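Local coordinates for protein maleate cis-trans isomerase (Pseudomonas putida, PDB 4FQ5) that probably catalyses the cis-trans isomerisation of the C2-C3 double bond of maleate to give fumarate, working as a homodimer, at residues A[31-36]-A[85-90]; A[43-48]-A[60-65]; A[67-70]-A[75-78]; A[106-111]-A[137-142]; A[113-118]-A[169-174]. The protein carries 1 engineered substitution. All coordinates share one frame; numbering follows the deposited sequence.

Interaction 1 (A[31-36]-A[85-90])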
# COMPACT_ATOMS: atom_id res chain seq x y z
N GLY A 31 14.90 -5.16 -13.21
CA GLY A 31 15.71 -6.38 -13.14
C GLY A 31 16.86 -6.18 -12.18
O GLY A 31 17.48 -5.11 -12.17
N GLN A 32 17.15 -7.19 -11.37
CA GLN A 32 18.24 -7.11 -10.41
C GLN A 32 19.19 -8.31 -10.51
O GLN A 32 18.76 -9.45 -10.35
CB GLN A 32 17.71 -6.94 -8.98
CG GLN A 32 16.78 -5.74 -8.82
CD GLN A 32 16.71 -5.23 -7.39
OE1 GLN A 32 15.94 -5.73 -6.57
NE2 GLN A 32 17.50 -4.20 -7.11
N ILE A 33 20.46 -8.03 -10.77
CA ILE A 33 21.50 -9.08 -10.71
C ILE A 33 22.07 -9.09 -9.30
O ILE A 33 22.79 -8.17 -8.91
CB ILE A 33 22.62 -8.84 -11.75
CG1 ILE A 33 22.05 -8.76 -13.17
CG2 ILE A 33 23.70 -9.92 -11.65
CD1 ILE A 33 23.02 -8.24 -14.22
N VAL A 34 21.75 -10.13 -8.53
CA VAL A 34 22.10 -10.16 -7.10
C VAL A 34 22.99 -11.35 -6.75
O VAL A 34 22.82 -12.43 -7.33
CB VAL A 34 20.85 -10.13 -6.17
CG1 VAL A 34 19.99 -8.91 -6.45
CG2 VAL A 34 20.02 -11.40 -6.32
N PRO A 35 23.92 -11.17 -5.79
CA PRO A 35 24.61 -12.32 -5.21
C PRO A 35 23.58 -13.31 -4.68
O PRO A 35 22.54 -12.89 -4.16
CB PRO A 35 25.40 -11.71 -4.05
CG PRO A 35 25.67 -10.31 -4.49
CD PRO A 35 24.43 -9.89 -5.24
N SER A 36 23.84 -14.60 -4.82
CA SER A 36 22.85 -15.61 -4.44
C SER A 36 22.41 -15.49 -2.96
O SER A 36 21.23 -15.69 -2.64
CB SER A 36 23.37 -17.02 -4.72
OG SER A 36 24.51 -17.30 -3.92
N ASP A 85 27.39 -12.08 -17.44
CA ASP A 85 26.77 -12.21 -18.76
C ASP A 85 25.54 -13.11 -18.73
O ASP A 85 24.51 -12.76 -19.32
CB ASP A 85 27.78 -12.77 -19.78
CG ASP A 85 28.80 -11.74 -20.22
OD1 ASP A 85 28.81 -10.60 -19.70
OD2 ASP A 85 29.61 -12.08 -21.11
N ARG A 86 25.65 -14.27 -18.08
CA ARG A 86 24.54 -15.21 -17.93
C ARG A 86 23.33 -14.51 -17.29
O ARG A 86 22.20 -14.65 -17.77
CB ARG A 86 24.94 -16.44 -17.10
CG ARG A 86 23.76 -17.35 -16.75
CD ARG A 86 24.10 -18.56 -15.88
NE ARG A 86 24.65 -18.24 -14.55
CZ ARG A 86 23.96 -17.83 -13.49
NH1 ARG A 86 24.60 -17.60 -12.34
NH2 ARG A 86 22.64 -17.64 -13.54
N CYS A 87 23.58 -13.77 -16.21
CA CYS A 87 22.52 -13.07 -15.48
C CYS A 87 21.81 -12.01 -16.33
O CYS A 87 20.58 -11.91 -16.30
CB CYS A 87 23.06 -12.46 -14.17
SG CYS A 87 23.56 -13.69 -12.92
N ALA A 88 22.59 -11.24 -17.10
CA ALA A 88 22.02 -10.24 -18.02
C ALA A 88 21.21 -10.88 -19.15
O ALA A 88 20.19 -10.33 -19.57
CB ALA A 88 23.10 -9.33 -18.57
N LEU A 89 21.67 -12.03 -19.65
CA LEU A 89 20.89 -12.82 -20.61
C LEU A 89 19.58 -13.28 -19.98
O LEU A 89 18.52 -13.18 -20.60
CB LEU A 89 21.68 -14.04 -21.12
CG LEU A 89 22.78 -13.80 -22.16
CD1 LEU A 89 23.75 -14.97 -22.24
CD2 LEU A 89 22.18 -13.50 -23.54
N GLU A 90 19.66 -13.78 -18.75
CA GLU A 90 18.47 -14.25 -18.03
C GLU A 90 17.42 -13.15 -17.87
O GLU A 90 16.23 -13.38 -18.12
CB GLU A 90 18.85 -14.86 -16.68
CG GLU A 90 19.48 -16.24 -16.81
CD GLU A 90 20.02 -16.82 -15.51
OE1 GLU A 90 19.84 -16.21 -14.43
OE2 GLU A 90 20.63 -17.92 -15.57
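Ile33 meets Cys87 and Ala88 with both branches of its side chain, a small apolar contact through which strand 27-35 seats helix 84-92. The closest approach is Ile33 CG2 to Cys87 CB, 3.6 Å; the same methyl passes Cys87 SG at 4.0 Å. CG2 lies anti to the backbone N of Ile33, which turns it to Cys87, and the longer arm, extended at its outer torsion (chi2 168°), carries CD1 to 4.2 Å from Ala88 N. An alanine at Ile33 would lose both branches and is likely to open a gap beneath Cys87 and Ala88. Around this contact, Met67 touches Ile33 and Cys87, while Leu122 and Val125 of helix 114-128 pack on Ala88. Farther round the helix, Arg86 NH2 and Glu90 OE2 form a salt bridge of 2.9 Å; the oxygen lies in the guanidinium plane and is met on its syn side, though from 34° out of the carboxylate plane. Glu90 OE1 has a second partner in Ser65 OG. Toward the strand's end Pro35 touches the bound maleic acid. The arrangement is that of an alpha/beta fold, a buried parallel strand covered by a helix, with the ligand pocket at the strand's C-terminal end.

Interaction 2 (A[43-48]-A[60-65])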
# COMPACT_ATOMS: atom_id res chain seq x y z
N THR A 43 15.07 -6.41 -0.75
CA THR A 43 14.25 -5.85 0.32
C THR A 43 14.16 -4.33 0.19
O THR A 43 13.07 -3.77 0.18
CB THR A 43 14.78 -6.27 1.70
OG1 THR A 43 14.79 -7.70 1.78
CG2 THR A 43 13.89 -5.72 2.84
N GLU A 44 15.31 -3.68 0.05
CA GLU A 44 15.37 -2.22 0.09
C GLU A 44 14.94 -1.55 -1.20
O GLU A 44 14.29 -0.50 -1.16
CB GLU A 44 16.73 -1.74 0.56
CG GLU A 44 17.05 -2.21 1.97
CD GLU A 44 18.27 -1.54 2.58
OE1 GLU A 44 19.05 -0.91 1.85
OE2 GLU A 44 18.45 -1.65 3.81
N ILE A 45 15.30 -2.12 -2.35
CA ILE A 45 14.87 -1.55 -3.64
C ILE A 45 13.33 -1.63 -3.78
O ILE A 45 12.70 -0.63 -4.13
CB ILE A 45 15.63 -2.15 -4.85
CG1 ILE A 45 16.92 -1.38 -5.13
CG2 ILE A 45 14.82 -2.09 -6.13
CD1 ILE A 45 17.83 -1.18 -3.94
N PRO A 46 12.73 -2.80 -3.49
CA PRO A 46 11.26 -2.80 -3.50
C PRO A 46 10.63 -1.92 -2.41
O PRO A 46 9.62 -1.27 -2.68
CB PRO A 46 10.92 -4.28 -3.29
CG PRO A 46 12.07 -5.00 -3.93
CD PRO A 46 13.27 -4.17 -3.50
N ALA A 47 11.22 -1.87 -1.22
CA ALA A 47 10.71 -0.97 -0.18
C ALA A 47 10.68 0.48 -0.68
O ALA A 47 9.66 1.14 -0.57
CB ALA A 47 11.53 -1.09 1.10
N LEU A 48 11.80 0.96 -1.24
CA LEU A 48 11.90 2.32 -1.78
C LEU A 48 10.86 2.63 -2.86
O LEU A 48 10.20 3.67 -2.82
CB LEU A 48 13.30 2.59 -2.37
CG LEU A 48 14.46 3.26 -1.61
CD1 LEU A 48 14.03 4.09 -0.41
CD2 LEU A 48 15.57 2.28 -1.25
N PHE A 60 5.70 -0.88 -10.09
CA PHE A 60 6.94 -1.60 -10.32
C PHE A 60 6.79 -3.09 -10.10
O PHE A 60 6.10 -3.51 -9.17
CB PHE A 60 8.06 -1.03 -9.44
CG PHE A 60 8.33 0.43 -9.69
CD1 PHE A 60 9.23 0.83 -10.68
CD2 PHE A 60 7.67 1.41 -8.94
CE1 PHE A 60 9.47 2.18 -10.92
CE2 PHE A 60 7.91 2.76 -9.18
CZ PHE A 60 8.81 3.15 -10.17
N THR A 61 7.40 -3.90 -10.96
CA THR A 61 7.53 -5.34 -10.70
C THR A 61 9.01 -5.68 -10.66
O THR A 61 9.82 -5.02 -11.32
CB THR A 61 6.81 -6.21 -11.76
OG1 THR A 61 7.37 -5.95 -13.06
CG2 THR A 61 5.32 -5.92 -11.79
N PHE A 62 9.36 -6.70 -9.88
CA PHE A 62 10.76 -7.01 -9.60
C PHE A 62 11.16 -8.40 -10.06
O PHE A 62 10.45 -9.37 -9.79
CB PHE A 62 11.06 -6.77 -8.11
CG PHE A 62 10.78 -5.36 -7.68
CD1 PHE A 62 11.73 -4.36 -7.90
CD2 PHE A 62 9.56 -5.01 -7.11
CE1 PHE A 62 11.47 -3.05 -7.53
CE2 PHE A 62 9.30 -3.69 -6.74
CZ PHE A 62 10.26 -2.71 -6.95
N HIS A 63 12.29 -8.47 -10.75
CA HIS A 63 12.74 -9.69 -11.43
C HIS A 63 14.21 -9.87 -11.22
O HIS A 63 15.01 -9.00 -11.58
CB HIS A 63 12.41 -9.57 -12.92
CG HIS A 63 10.98 -9.19 -13.18
ND1 HIS A 63 10.00 -10.09 -13.28
CD2 HIS A 63 10.37 -7.93 -13.27
CE1 HIS A 63 8.82 -9.46 -13.46
NE2 HIS A 63 9.05 -8.14 -13.44
N SER A 64 14.58 -10.99 -10.60
CA SER A 64 15.97 -11.22 -10.22
C SER A 64 16.65 -12.37 -10.96
O SER A 64 16.01 -13.33 -11.37
CB SER A 64 16.08 -11.49 -8.71
OG SER A 64 15.70 -10.34 -7.98
N SER A 65 17.97 -12.23 -11.09
CA SER A 65 18.84 -13.33 -11.48
C SER A 65 20.00 -13.38 -10.49
O SER A 65 20.46 -12.33 -10.02
CB SER A 65 19.35 -13.13 -12.91
OG SER A 65 20.37 -14.07 -13.21
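Phe62 lies with one face under Pro46 and with Ile45 approaching obliquely, and its side chain is a compact example of how a strand can reach a covering helix. From the strand, Phe62 CB points toward helix 41-52. CG, anti to the carbonyl carbon (chi1 -59°), is the first ring atom to meet the proline, 4.0 Å from Pro46 CG. That proline carbon then sits almost exactly over the middle of the ring, 3.9 Å from the Phe62 centroid and 5° off its normal, a CH-pi contact. Farther out, Phe62 CE2 approaches Pro46 CB at 3.9 Å, while Ile45 CG2 comes obliquely to within 3.8 Å of Phe62 CE1. At the tip, Phe62 CZ is 3.6 Å from Pro46 CA, so the aromatic ring reaches the helix backbone itself. The helix is kinked here, because the N of Pro46 makes no bond to the preceding turn. Leu49 and Lys50 of the same helix also touch Phe62, and the other branch of Ile45 leads away, its side chain also touching Ala245 and Thr249 of helix 244-255. On the strand, Thr61 OG1 and His63 NE2 share a hydrogen bond of 2.8 Å in the plane of the imidazole; His63 ND1 binds Glu42 of the second subunit. The contact thus closes a beta-alpha-beta crossover, in which strand 27-35, helix 41-52 and strand 59-67 follow one another and the two strands lie side by side, parallel.

Interaction 3 (A[67-70]-A[75-78])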
# COMPACT_ATOMS: atom_id res chain seq x y z
N MET A 67 23.85 -14.74 -9.07
CA MET A 67 25.23 -15.15 -9.31
C MET A 67 25.80 -15.60 -7.96
O MET A 67 25.80 -14.84 -6.99
CB MET A 67 26.05 -14.00 -9.90
CG MET A 67 25.78 -12.63 -9.27
SD MET A 67 26.73 -11.30 -10.02
CE MET A 67 26.52 -10.00 -8.82
N ARG A 68 26.26 -16.84 -7.88
CA ARG A 68 26.59 -17.45 -6.59
C ARG A 68 27.74 -16.78 -5.85
O ARG A 68 28.82 -16.57 -6.40
CB ARG A 68 26.87 -18.94 -6.73
CG ARG A 68 25.62 -19.80 -6.65
CD ARG A 68 25.98 -21.23 -6.27
NE ARG A 68 25.76 -21.50 -4.86
CZ ARG A 68 26.28 -22.52 -4.20
NH1 ARG A 68 27.09 -23.38 -4.81
NH2 ARG A 68 26.00 -22.69 -2.92
N MET A 69 27.47 -16.45 -4.59
CA MET A 69 28.48 -16.03 -3.62
C MET A 69 27.91 -16.19 -2.21
O MET A 69 26.77 -15.80 -1.96
CB MET A 69 28.91 -14.57 -3.83
CG MET A 69 29.77 -14.05 -2.69
SD MET A 69 30.45 -12.41 -2.93
CE MET A 69 29.00 -11.39 -2.63
N LYS A 70 28.72 -16.76 -1.32
CA LYS A 70 28.34 -16.96 0.08
C LYS A 70 29.24 -16.17 1.02
O LYS A 70 28.82 -15.78 2.10
CB LYS A 70 28.39 -18.44 0.44
CG LYS A 70 27.45 -19.33 -0.36
CD LYS A 70 27.73 -20.80 -0.12
CE LYS A 70 27.13 -21.30 1.19
NZ LYS A 70 25.64 -21.32 1.16
N GLU A 75 38.33 -14.03 -4.13
CA GLU A 75 38.12 -15.24 -4.94
C GLU A 75 36.64 -15.44 -5.28
O GLU A 75 36.29 -15.72 -6.43
CB GLU A 75 38.68 -16.47 -4.23
CG GLU A 75 38.22 -17.81 -4.79
CD GLU A 75 38.21 -18.91 -3.74
OE1 GLU A 75 37.11 -19.43 -3.43
OE2 GLU A 75 39.28 -19.25 -3.20
N GLU A 76 35.77 -15.29 -4.28
CA GLU A 76 34.34 -15.47 -4.51
C GLU A 76 33.77 -14.34 -5.38
O GLU A 76 32.94 -14.60 -6.25
CB GLU A 76 33.57 -15.63 -3.21
CG GLU A 76 33.77 -16.99 -2.54
CD GLU A 76 32.54 -17.48 -1.79
OE1 GLU A 76 32.70 -18.16 -0.76
OE2 GLU A 76 31.41 -17.19 -2.22
N LEU A 77 34.23 -13.11 -5.14
CA LEU A 77 33.84 -11.94 -5.93
C LEU A 77 34.20 -12.10 -7.42
O LEU A 77 33.36 -11.84 -8.29
CB LEU A 77 34.50 -10.68 -5.37
CG LEU A 77 33.81 -9.68 -4.41
CD1 LEU A 77 32.41 -10.07 -3.96
CD2 LEU A 77 34.70 -9.36 -3.22
N ALA A 78 35.43 -12.51 -7.69
CA ALA A 78 35.91 -12.70 -9.07
C ALA A 78 35.11 -13.78 -9.80
O ALA A 78 34.69 -13.58 -10.94
CB ALA A 78 37.41 -13.03 -9.08
O HOH W 1 31.49 -16.93 -5.87
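Glu76 anchors the loop at Met69 and Lys70 by a side-chain-to-backbone hydrogen bond, just where strand 59-67 has ended and helix 74-81 is under way. Lys70 N donates to Glu76 OE2 at 2.9 Å and 166°, meeting the oxygen on its syn side and 17° out of the carboxylate plane. The same oxygen receives a weak second bond from His71 N, so two successive backbone amides converge on it. Met69 lies against this acid: its CG is 3.6 Å from Glu76 OE2, and its CA is closer still. Beyond CG the methionine runs toward the next helix residue, where the 3.2 Å from Met69 SD to Leu77 CD1 is doubtfully short. The turn at its last torsion (chi3 76°) brings CE past the same methyl at 3.9 Å. A water adds a second polar bridge, donating to Arg68 O at 2.7 Å and to Glu76 O at 2.8 Å, and in this way joins the loop backbone to the helix backbone. Ser36 OG and Ser37 OG, just beyond the end of strand 27-35, hydrogen-bond to Met69 N and Met69 O. Lys70 NZ and Arg68 NE reach across to Asp93 of the second subunit, so the loop is bonded both to its own helix and to the dimer partner. Leu77 also packs on Val105 of helix 104-108. With Met69 touching the bound maleic acid, this clasped loop belongs to the wall of the substrate pocket of the maleate isomerase.

Interaction 4 (A[106-111]-A[137-142])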
# COMPACT_ATOMS: atom_id res chain seq x y z
N ALA A 106 32.18 -6.16 -5.80
CA ALA A 106 32.53 -7.07 -6.88
C ALA A 106 33.02 -6.29 -8.09
O ALA A 106 33.99 -6.67 -8.75
CB ALA A 106 31.33 -7.92 -7.25
N ILE A 107 32.34 -5.18 -8.38
CA ILE A 107 32.76 -4.29 -9.46
C ILE A 107 34.09 -3.61 -9.13
O ILE A 107 35.04 -3.68 -9.91
CB ILE A 107 31.67 -3.25 -9.79
CG1 ILE A 107 30.44 -3.92 -10.44
CG2 ILE A 107 32.23 -2.13 -10.65
CD1 ILE A 107 30.73 -4.77 -11.67
N MET A 108 34.16 -2.96 -7.97
CA MET A 108 35.36 -2.22 -7.58
C MET A 108 36.59 -3.13 -7.42
O MET A 108 37.70 -2.72 -7.74
CB MET A 108 35.10 -1.35 -6.34
CG MET A 108 34.07 -0.24 -6.57
SD MET A 108 34.02 1.01 -5.26
CE MET A 108 32.80 2.16 -5.89
N SER A 109 36.38 -4.36 -6.95
CA SER A 109 37.44 -5.38 -6.82
C SER A 109 38.18 -5.71 -8.12
O SER A 109 39.28 -6.25 -8.08
CB SER A 109 36.84 -6.69 -6.31
OG SER A 109 36.76 -6.69 -4.90
N MET A 110 37.55 -5.41 -9.25
CA MET A 110 38.10 -5.80 -10.55
C MET A 110 39.07 -4.78 -11.12
O MET A 110 39.61 -4.97 -12.20
CB MET A 110 36.97 -6.09 -11.54
CG MET A 110 36.11 -7.29 -11.19
SD MET A 110 37.01 -8.85 -11.22
CE MET A 110 37.45 -8.96 -12.95
N GLY A 111 39.28 -3.68 -10.41
CA GLY A 111 40.20 -2.64 -10.88
C GLY A 111 39.56 -1.34 -11.33
O GLY A 111 38.37 -1.31 -11.66
N THR A 137 25.16 -0.21 -12.39
CA THR A 137 25.87 -0.94 -11.35
C THR A 137 25.79 -0.10 -10.07
O THR A 137 25.78 1.12 -10.14
CB THR A 137 27.34 -1.23 -11.70
OG1 THR A 137 28.10 -0.02 -11.70
CG2 THR A 137 27.46 -1.92 -13.07
N SER A 138 25.72 -0.78 -8.93
CA SER A 138 25.77 -0.14 -7.61
C SER A 138 26.98 0.76 -7.45
O SER A 138 26.88 1.86 -6.90
CB SER A 138 25.85 -1.21 -6.52
OG SER A 138 24.64 -1.92 -6.46
N ALA A 139 28.12 0.27 -7.93
CA ALA A 139 29.38 1.00 -7.84
C ALA A 139 29.29 2.32 -8.59
O ALA A 139 29.61 3.37 -8.03
CB ALA A 139 30.53 0.15 -8.36
N GLY A 140 28.84 2.26 -9.84
CA GLY A 140 28.70 3.44 -10.68
C GLY A 140 27.63 4.39 -10.15
O GLY A 140 27.81 5.61 -10.17
N ALA A 141 26.53 3.81 -9.68
CA ALA A 141 25.42 4.58 -9.12
C ALA A 141 25.89 5.40 -7.92
O ALA A 141 25.55 6.58 -7.81
CB ALA A 141 24.28 3.66 -8.72
N LEU A 142 26.67 4.77 -7.04
CA LEU A 142 27.21 5.45 -5.87
C LEU A 142 28.05 6.66 -6.27
O LEU A 142 27.85 7.76 -5.74
CB LEU A 142 28.01 4.50 -4.97
CG LEU A 142 28.39 5.10 -3.60
CD1 LEU A 142 27.18 5.11 -2.66
CD2 LEU A 142 29.55 4.35 -2.95
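Ala139 is the close-packed centre of this contact, its single methyl taken up by two neighbouring side chains of helix 104-108. Ile107 CG2 stands 3.7 Å from Ala139 CB. Met108 reaches the same carbon twice, with CG at 4.0 Å and again, through its extended chain, with CE at 3.9 Å. No hydrogen bond crosses between the segments, and the contact is apolar. Looser contact begins at Thr137, where Ile107 CG1 comes no nearer than 4.3 Å to CB. The threonine is occupied otherwise: as N-cap of helix 138-149, its OG1 accepts from Gly140 N at 3.0 Å. Ser138 OG, turned elsewhere, binds the carbonyl oxygens of Tyr101 and Ala102. Met108 to Gly111 form a type I turn, Met110 and Gly111 lie on the more exposed side, and Gly111 has a positive phi (110°) at which a CB would jam against the preceding carbonyl oxygen. Helix 104-108 starts right after Cys103, the predicted nucleophile, and helix 138-149 right after strand 135-137. A short helix after one strand, packed by its later residues on the first turn of the helix after the neighbouring parallel strand, suits an alpha/beta enzyme with its active site at the strands' C-terminal ends.

Interaction 5 (A[113-118]-A[169-174])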
# COMPACT_ATOMS: atom_id res chain seq x y z
N GLY A 113 37.99 1.80 -12.94
CA GLY A 113 37.17 2.02 -14.13
C GLY A 113 36.33 0.84 -14.57
O GLY A 113 35.68 0.89 -15.62
N TYR A 114 36.31 -0.23 -13.77
CA TYR A 114 35.59 -1.43 -14.17
C TYR A 114 34.07 -1.24 -14.22
O TYR A 114 33.39 -1.95 -14.96
CB TYR A 114 35.95 -2.63 -13.29
CG TYR A 114 35.42 -3.95 -13.81
CD1 TYR A 114 34.36 -4.60 -13.17
CD2 TYR A 114 35.96 -4.54 -14.96
CE1 TYR A 114 33.87 -5.82 -13.65
CE2 TYR A 114 35.47 -5.74 -15.44
CZ TYR A 114 34.43 -6.38 -14.79
OH TYR A 114 33.96 -7.58 -15.28
N HIS A 115 33.53 -0.29 -13.45
CA HIS A 115 32.09 -0.04 -13.51
C HIS A 115 31.62 0.37 -14.88
O HIS A 115 30.52 0.00 -15.29
CB HIS A 115 31.60 0.92 -12.41
CG HIS A 115 31.92 2.37 -12.66
ND1 HIS A 115 33.08 2.93 -12.28
CD2 HIS A 115 31.16 3.38 -13.23
CE1 HIS A 115 33.08 4.24 -12.61
NE2 HIS A 115 31.90 4.51 -13.19
N ARG A 116 32.46 1.09 -15.61
CA ARG A 116 32.16 1.44 -17.00
C ARG A 116 32.25 0.21 -17.91
O ARG A 116 31.40 0.03 -18.78
CB ARG A 116 33.11 2.52 -17.52
CG ARG A 116 32.46 3.87 -17.80
CD ARG A 116 31.75 4.45 -16.59
NE ARG A 116 31.62 5.90 -16.68
CZ ARG A 116 30.63 6.61 -16.14
NH1 ARG A 116 30.62 7.93 -16.28
NH2 ARG A 116 29.65 6.01 -15.48
N VAL A 117 33.28 -0.61 -17.70
CA VAL A 117 33.46 -1.82 -18.48
C VAL A 117 32.24 -2.72 -18.32
O VAL A 117 31.66 -3.17 -19.31
CB VAL A 117 34.74 -2.59 -18.07
CG1 VAL A 117 34.84 -3.91 -18.83
CG2 VAL A 117 35.98 -1.74 -18.32
N SER A 118 31.87 -2.97 -17.06
CA SER A 118 30.75 -3.84 -16.71
C SER A 118 29.43 -3.37 -17.33
O SER A 118 28.74 -4.17 -17.95
CB SER A 118 30.61 -3.94 -15.19
OG SER A 118 29.51 -4.77 -14.83
N VAL A 169 37.57 2.33 -1.00
CA VAL A 169 37.99 3.70 -0.71
C VAL A 169 38.94 4.22 -1.79
O VAL A 169 38.78 5.34 -2.27
CB VAL A 169 38.61 3.80 0.70
CG1 VAL A 169 39.36 5.11 0.89
CG2 VAL A 169 37.53 3.66 1.76
N ASP A 170 39.91 3.39 -2.20
CA ASP A 170 40.83 3.76 -3.28
C ASP A 170 40.12 3.95 -4.63
O ASP A 170 40.49 4.83 -5.40
CB ASP A 170 41.97 2.75 -3.40
CG ASP A 170 42.97 2.85 -2.25
OD1 ASP A 170 42.84 3.76 -1.39
OD2 ASP A 170 43.90 2.02 -2.22
N TYR A 171 39.10 3.13 -4.89
CA TYR A 171 38.29 3.26 -6.11
C TYR A 171 37.57 4.61 -6.13
O TYR A 171 37.56 5.32 -7.15
CB TYR A 171 37.28 2.11 -6.21
CG TYR A 171 36.69 1.89 -7.59
CD1 TYR A 171 37.14 0.85 -8.41
CD2 TYR A 171 35.66 2.71 -8.07
CE1 TYR A 171 36.59 0.64 -9.67
CE2 TYR A 171 35.11 2.51 -9.33
CZ TYR A 171 35.58 1.48 -10.12
OH TYR A 171 35.04 1.29 -11.37
N ILE A 172 36.97 4.97 -5.00
CA ILE A 172 36.24 6.23 -4.86
C ILE A 172 37.19 7.43 -5.01
O ILE A 172 36.89 8.39 -5.73
CB ILE A 172 35.48 6.29 -3.51
CG1 ILE A 172 34.39 5.21 -3.47
CG2 ILE A 172 34.86 7.66 -3.30
CD1 ILE A 172 33.92 4.85 -2.08
N ARG A 173 38.34 7.35 -4.34
CA ARG A 173 39.37 8.37 -4.46
C ARG A 173 39.84 8.52 -5.91
O ARG A 173 40.00 9.64 -6.40
CB ARG A 173 40.55 8.06 -3.53
CG ARG A 173 40.24 8.27 -2.06
CD ARG A 173 41.42 7.91 -1.16
NE ARG A 173 41.18 8.34 0.22
CZ ARG A 173 41.67 7.74 1.30
NH1 ARG A 173 42.43 6.66 1.19
NH2 ARG A 173 41.38 8.21 2.51
N HIS A 174 40.02 7.39 -6.60
CA HIS A 174 40.42 7.40 -8.01
C HIS A 174 39.40 8.08 -8.88
O HIS A 174 39.74 8.71 -9.89
CB HIS A 174 40.66 5.97 -8.51
CG HIS A 174 41.21 5.90 -9.91
ND1 HIS A 174 40.45 5.62 -10.98
CD2 HIS A 174 42.50 6.12 -10.40
CE1 HIS A 174 41.21 5.63 -12.10
NE2 HIS A 174 42.47 5.94 -11.74
O HOH W 2 37.75 3.83 -10.81
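At the N-terminal end of helix 114-128, which opens with Gly113 as its N-cap residue, the phenol oxygen of Tyr171 is gripped by His115 at two points. His115 N donates to Tyr171 OH at 3.0 Å in a nearly straight bond of 170°. His115 ND1 shares a second hydrogen bond with the same oxygen at 2.7 Å, in which either group could be the donor. The imidazole can do this because its CG sits between the backbone N and the carbonyl carbon (chi1 76°), which folds the ring back over the helix start. The two rings meet rim to rim with planes at 61°, neither lying over the other. In the fold, these bonds tie together the two halves of the chain, each built on its own parallel sheet: helix 162-174 follows strand 153-158 of one, while helix 114-128 leads to strand 135-137 of the other. A phenylalanine in place of Tyr171 would remove the hydroxyl, probably leaving His115 N and ND1 without their mate and the imidazole freer to turn. A water sits 3.2 Å above the plane of the Tyr171 ring, over its centre. It accepts from Gly113 N at 3.0 Å and is hydrogen-bonded to His174 ND1 at 3.2 Å. Neighbouring Tyr114 is held elsewhere, its OH bonded to Asp81, and the other face of the Tyr171 ring packs against Met108 of helix 104-108.

Interactions 1 and 2 share one parallel sheet through its neighbouring strands 27-35 and 59-67; their centres lie 13 Å apart, and interaction 2 falls within the chain span of interaction 1. Interaction 3 also lies within that span, and its loop continues strand 59-67, Ser36 N bonding to Met67 O. Interactions 4 and 5 follow later with alternating segments, their centres about 6 Å apart, and Met108 packing on Tyr171. Leu77 bridges interactions 3 and 4 by touching Ala106 and Ser109. Interactions 1 to 3 touch the second subunit, whereas 4 and 5 do not, so the chain presents one flank to its dimer partner. Interactions 1 and 3 supply Pro35 and Met69 to the maleic acid pocket.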